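Local coordinates for L-asparagine oxygenase (Streptomyces coelicolor, PDB 2OG5), which hydroxylates L-asparagine at C3 in an iron(II)- and 2-oxoglutarate-dependent reaction, supplying (2S,3S)-3-hydroxyasparagine for the calcium-dependent antibiotic, at residues S94-V107 with P298-V310. Sequence-based numbering, arbitrary orientation.
Sequences SGPDGAIVLRGLPV and PGELAIVDNRVTV
Ile100 and Ile303 form a hydrogen-bonded antiparallel pair in the larger sheet of the jelly-roll fold. Their backbones exchange two bonds, with Ile303 N 2.9 Å from Ile100 O. Leu102 and Leu301 repeat this pattern. On one face, CG2 of Ile100 touches Ile303 CB at 3.7 Å. The two side chains run side by side; both meet Phe90 of helix 81-92, and Ile303 also meets Leu87. Leu105 CD1 presses on Leu301 CB at 3.3 Å, a tight fit. On the other face, Val101 pairs with Ala302, and Ala99 with Val304.

At one end, Arg103 NH1 forms a salt bridge with Glu300 OE2 (2.8 Å). The two chains lie alongside each other, but the guanidinium and carboxylate planes are almost perpendicular, 83° apart. The guanidinium has a second acid: its NE forms a salt bridge with Asp37. Beyond this pair the regular strand pairing ends, but Gly299 O still accepts from Leu105 N at 2.9 Å.

At the other end, Ser94 OG donates to the anti side of Asp305 OD2 at 2.7 Å.

Strand 301-305 lies between strands 99-103 and 191-196. The Val304 side chain is about 5 Å from that of the iron ligand His311 and about 8 Å from the bound sodium ion.

With CG anti to the backbone N (chi1 -175°), the Asp305 carboxylate turns OD2 to Ser94 and OD1 to Arg307. OD1 closes an Asx turn with Arg307 N and takes Arg307 NE from the opposite face of the carboxylate at 2.8 Å.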
loop_
_atom_site.group_PDB
_atom_site.type_symbol
_atom_site.label_atom_id
_atom_site.label_comp_id
_atom_site.label_asym_id
_atom_site.label_seq_id
_atom_site.Cartn_x
_atom_site.Cartn_y
_atom_site.Cartn_z
ATOM N N SER A 94 -2.137 -14.801 1.525
ATOM C CA SER A 94 -1.127 -13.913 0.953
ATOM C C SER A 94 0.289 -14.503 1.007
ATOM O O SER A 94 1.248 -13.866 0.574
ATOM C CB SER A 94 -1.196 -12.536 1.612
ATOM O OG SER A 94 -1.069 -12.635 3.012
ATOM N N GLY A 95 0.411 -15.728 1.507
ATOM C CA GLY A 95 1.658 -16.473 1.430
ATOM C C GLY A 95 2.709 -16.043 2.434
ATOM O O GLY A 95 2.502 -15.134 3.219
ATOM N N PRO A 96 3.864 -16.710 2.409
ATOM C CA PRO A 96 4.888 -16.455 3.414
ATOM C C PRO A 96 5.488 -15.045 3.407
ATOM O O PRO A 96 6.032 -14.632 4.422
ATOM C CB PRO A 96 5.957 -17.517 3.106
ATOM C CG PRO A 96 5.708 -17.932 1.718
ATOM C CD PRO A 96 4.249 -17.773 1.468
ATOM N N ASP A 97 5.408 -14.322 2.289
ATOM C CA ASP A 97 5.905 -12.951 2.233
ATOM C C ASP A 97 4.799 -11.900 2.278
ATOM O O ASP A 97 5.083 -10.706 2.315
ATOM C CB ASP A 97 6.756 -12.758 0.991
ATOM C CG ASP A 97 7.985 -13.616 1.024
ATOM O OD1 ASP A 97 8.818 -13.369 1.913
ATOM O OD2 ASP A 97 8.105 -14.539 0.182
ATOM N N GLY A 98 3.547 -12.345 2.295
ATOM C CA GLY A 98 2.421 -11.428 2.430
ATOM C C GLY A 98 2.370 -10.352 1.371
ATOM O O GLY A 98 1.979 -9.218 1.654
ATOM N N ALA A 99 2.757 -10.697 0.150
ATOM C CA ALA A 99 2.843 -9.738 -0.938
ATOM C C ALA A 99 2.783 -10.441 -2.282
ATOM O O ALA A 99 3.162 -11.607 -2.409
ATOM C CB ALA A 99 4.142 -8.931 -0.829
ATOM N N ILE A 100 2.301 -9.723 -3.287
ATOM C CA ILE A 100 2.271 -10.218 -4.653
ATOM C C ILE A 100 2.699 -9.080 -5.578
ATOM O O ILE A 100 2.454 -7.912 -5.269
ATOM C CB ILE A 100 0.870 -10.784 -5.036
ATOM C CG1 ILE A 100 0.859 -11.346 -6.460
ATOM C CG2 ILE A 100 -0.223 -9.735 -4.895
ATOM C CD1 ILE A 100 -0.383 -12.218 -6.739
ATOM N N VAL A 101 3.365 -9.407 -6.681
ATOM C CA VAL A 101 3.633 -8.427 -7.722
ATOM C C VAL A 101 3.058 -8.935 -9.039
ATOM O O VAL A 101 3.229 -10.102 -9.377
ATOM C CB VAL A 101 5.120 -8.112 -7.839
ATOM C CG1 VAL A 101 5.352 -7.066 -8.920
ATOM C CG2 VAL A 101 5.635 -7.626 -6.508
ATOM N N LEU A 102 2.307 -8.076 -9.724
ATOM C CA LEU A 102 1.796 -8.353 -11.062
ATOM C C LEU A 102 2.594 -7.486 -12.025
ATOM O O LEU A 102 2.825 -6.315 -11.745
ATOM C CB LEU A 102 0.306 -8.008 -11.171
ATOM C CG LEU A 102 -0.758 -8.991 -10.664
ATOM C CD1 LEU A 102 -0.466 -9.488 -9.299
ATOM C CD2 LEU A 102 -2.111 -8.277 -10.719
ATOM N N ARG A 103 3.006 -8.059 -13.152
ATOM C CA ARG A 103 3.840 -7.348 -14.127
ATOM C C ARG A 103 3.123 -7.331 -15.459
ATOM O O ARG A 103 2.524 -8.323 -15.842
ATOM C CB ARG A 103 5.181 -8.060 -14.289
ATOM C CG ARG A 103 5.913 -8.287 -12.992
ATOM C CD ARG A 103 7.229 -9.002 -13.220
ATOM N NE ARG A 103 7.872 -9.339 -11.949
ATOM C CZ ARG A 103 9.051 -8.872 -11.540
ATOM N NH1 ARG A 103 9.763 -8.028 -12.283
ATOM N NH2 ARG A 103 9.532 -9.260 -10.363
ATOM N N GLY A 104 3.192 -6.212 -16.165
ATOM C CA GLY A 104 2.619 -6.112 -17.507
ATOM C C GLY A 104 1.275 -5.414 -17.553
ATOM O O GLY A 104 0.550 -5.534 -18.545
ATOM N N LEU A 105 0.940 -4.676 -16.497
ATOM C CA LEU A 105 -0.293 -3.901 -16.461
ATOM C C LEU A 105 -0.148 -2.652 -17.320
ATOM O O LEU A 105 0.969 -2.166 -17.530
ATOM C CB LEU A 105 -0.662 -3.537 -15.020
ATOM C CG LEU A 105 -1.159 -4.737 -14.210
ATOM C CD1 LEU A 105 -1.079 -4.444 -12.739
ATOM C CD2 LEU A 105 -2.583 -5.135 -14.619
ATOM N N PRO A 106 -1.276 -2.129 -17.830
ATOM C CA PRO A 106 -1.174 -1.006 -18.754
ATOM C C PRO A 106 -0.868 0.294 -18.036
ATOM O O PRO A 106 -1.510 0.615 -17.035
ATOM C CB PRO A 106 -2.560 -0.957 -19.404
ATOM C CG PRO A 106 -3.472 -1.546 -18.392
ATOM C CD PRO A 106 -2.673 -2.542 -17.604
ATOM N N VAL A 107 0.142 1.002 -18.531
ATOM C CA VAL A 107 0.438 2.361 -18.104
ATOM C C VAL A 107 0.787 3.162 -19.355
ATOM O O VAL A 107 1.353 2.624 -20.317
ATOM C CB VAL A 107 1.597 2.434 -17.073
ATOM C CG1 VAL A 107 1.166 1.843 -15.738
ATOM C CG2 VAL A 107 2.839 1.737 -17.606
ATOM N N PRO A 298 7.819 0.254 -14.717
ATOM C CA PRO A 298 6.526 0.638 -15.254
ATOM C C PRO A 298 5.625 -0.557 -15.577
ATOM O O PRO A 298 6.075 -1.550 -16.160
ATOM C CB PRO A 298 6.910 1.427 -16.513
ATOM C CG PRO A 298 8.228 2.015 -16.156
ATOM C CD PRO A 298 8.922 0.931 -15.424
ATOM N N GLY A 299 4.365 -0.471 -15.155
ATOM C CA GLY A 299 3.406 -1.548 -15.377
ATOM C C GLY A 299 3.417 -2.623 -14.312
ATOM O O GLY A 299 2.676 -3.599 -14.426
ATOM N N GLU A 300 4.255 -2.461 -13.290
ATOM C CA GLU A 300 4.283 -3.396 -12.174
ATOM C C GLU A 300 3.399 -2.876 -11.055
ATOM O O GLU A 300 3.426 -1.688 -10.738
ATOM C CB GLU A 300 5.702 -3.626 -11.668
ATOM C CG GLU A 300 6.552 -4.303 -12.716
ATOM C CD GLU A 300 7.904 -4.732 -12.217
ATOM O OE1 GLU A 300 8.338 -4.215 -11.161
ATOM O OE2 GLU A 300 8.515 -5.594 -12.892
ATOM N N LEU A 301 2.622 -3.785 -10.476
ATOM C CA LEU A 301 1.708 -3.498 -9.371
ATOM C C LEU A 301 2.073 -4.387 -8.194
ATOM O O LEU A 301 1.928 -5.604 -8.288
ATOM C CB LEU A 301 0.272 -3.794 -9.796
ATOM C CG LEU A 301 -0.825 -3.656 -8.742
ATOM C CD1 LEU A 301 -0.925 -2.212 -8.274
ATOM C CD2 LEU A 301 -2.176 -4.145 -9.284
ATOM N N ALA A 302 2.546 -3.775 -7.105
ATOM C CA ALA A 302 2.869 -4.490 -5.880
ATOM C C ALA A 302 1.671 -4.371 -4.967
ATOM O O ALA A 302 1.139 -3.274 -4.799
ATOM C CB ALA A 302 4.091 -3.893 -5.205
ATOM N N ILE A 303 1.241 -5.487 -4.388
ATOM C CA ILE A 303 0.133 -5.485 -3.436
ATOM C C ILE A 303 0.637 -6.101 -2.142
ATOM O O ILE A 303 1.076 -7.256 -2.125
ATOM C CB ILE A 303 -1.074 -6.269 -3.958
ATOM C CG1 ILE A 303 -1.509 -5.747 -5.332
ATOM C CG2 ILE A 303 -2.248 -6.201 -2.950
ATOM C CD1 ILE A 303 -2.626 -6.582 -5.970
ATOM N N VAL A 304 0.612 -5.307 -1.075
ATOM C CA VAL A 304 1.129 -5.703 0.228
ATOM C C VAL A 304 -0.051 -5.977 1.169
ATOM O O VAL A 304 -0.974 -5.179 1.257
ATOM C CB VAL A 304 2.007 -4.584 0.816
ATOM C CG1 VAL A 304 2.562 -4.977 2.166
ATOM C CG2 VAL A 304 3.155 -4.218 -0.165
ATOM N N ASP A 305 -0.042 -7.135 1.813
ATOM C CA ASP A 305 -1.030 -7.478 2.822
ATOM C C ASP A 305 -0.627 -6.803 4.117
ATOM O O ASP A 305 0.279 -7.244 4.821
ATOM C CB ASP A 305 -1.105 -8.994 2.984
ATOM C CG ASP A 305 -2.200 -9.425 3.939
ATOM O OD1 ASP A 305 -2.632 -8.575 4.753
ATOM O OD2 ASP A 305 -2.613 -10.614 3.895
ATOM N N ASN A 306 -1.303 -5.705 4.418
ATOM C CA ASN A 306 -0.956 -4.841 5.535
ATOM C C ASN A 306 -1.314 -5.423 6.891
ATOM O O ASN A 306 -0.967 -4.820 7.922
ATOM C CB ASN A 306 -1.651 -3.480 5.353
ATOM C CG ASN A 306 -1.073 -2.383 6.243
ATOM O OD1 ASN A 306 0.156 -2.222 6.340
ATOM N ND2 ASN A 306 -1.953 -1.595 6.865
ATOM N N ARG A 307 -2.000 -6.567 6.911
ATOM C CA ARG A 307 -2.273 -7.273 8.176
ATOM C C ARG A 307 -1.035 -8.022 8.679
ATOM O O ARG A 307 -0.876 -8.202 9.892
ATOM C CB ARG A 307 -3.401 -8.305 8.023
ATOM C CG ARG A 307 -4.837 -7.800 8.103
ATOM C CD ARG A 307 -5.363 -7.266 6.799
ATOM N NE ARG A 307 -5.292 -8.216 5.692
ATOM C CZ ARG A 307 -6.282 -8.994 5.257
ATOM N NH1 ARG A 307 -7.489 -8.945 5.789
ATOM N NH2 ARG A 307 -6.066 -9.821 4.249
ATOM N N VAL A 308 -0.174 -8.461 7.757
ATOM C CA VAL A 308 0.943 -9.348 8.095
ATOM C C VAL A 308 2.307 -8.855 7.613
ATOM O O VAL A 308 3.330 -9.430 7.983
ATOM C CB VAL A 308 0.724 -10.781 7.563
ATOM C CG1 VAL A 308 -0.420 -11.459 8.302
ATOM C CG2 VAL A 308 0.501 -10.787 6.058
ATOM N N THR A 309 2.335 -7.790 6.819
ATOM C CA THR A 309 3.561 -7.345 6.175
ATOM C C THR A 309 3.765 -5.859 6.375
ATOM O O THR A 309 2.847 -5.073 6.121
ATOM C CB THR A 309 3.510 -7.700 4.675
ATOM O OG1 THR A 309 3.421 -9.119 4.562
ATOM C CG2 THR A 309 4.749 -7.226 3.905
ATOM N N VAL A 310 4.958 -5.497 6.845
ATOM C CA VAL A 310 5.410 -4.116 6.920
ATOM C C VAL A 310 6.174 -3.753 5.657
ATOM O O VAL A 310 6.672 -4.628 4.948
ATOM C CB VAL A 310 6.308 -3.872 8.147
ATOM C CG1 VAL A 310 5.533 -4.118 9.446
ATOM C CG2 VAL A 310 7.575 -4.762 8.119
HETATM O O HOH W 1 5.520 -4.326 -16.320
#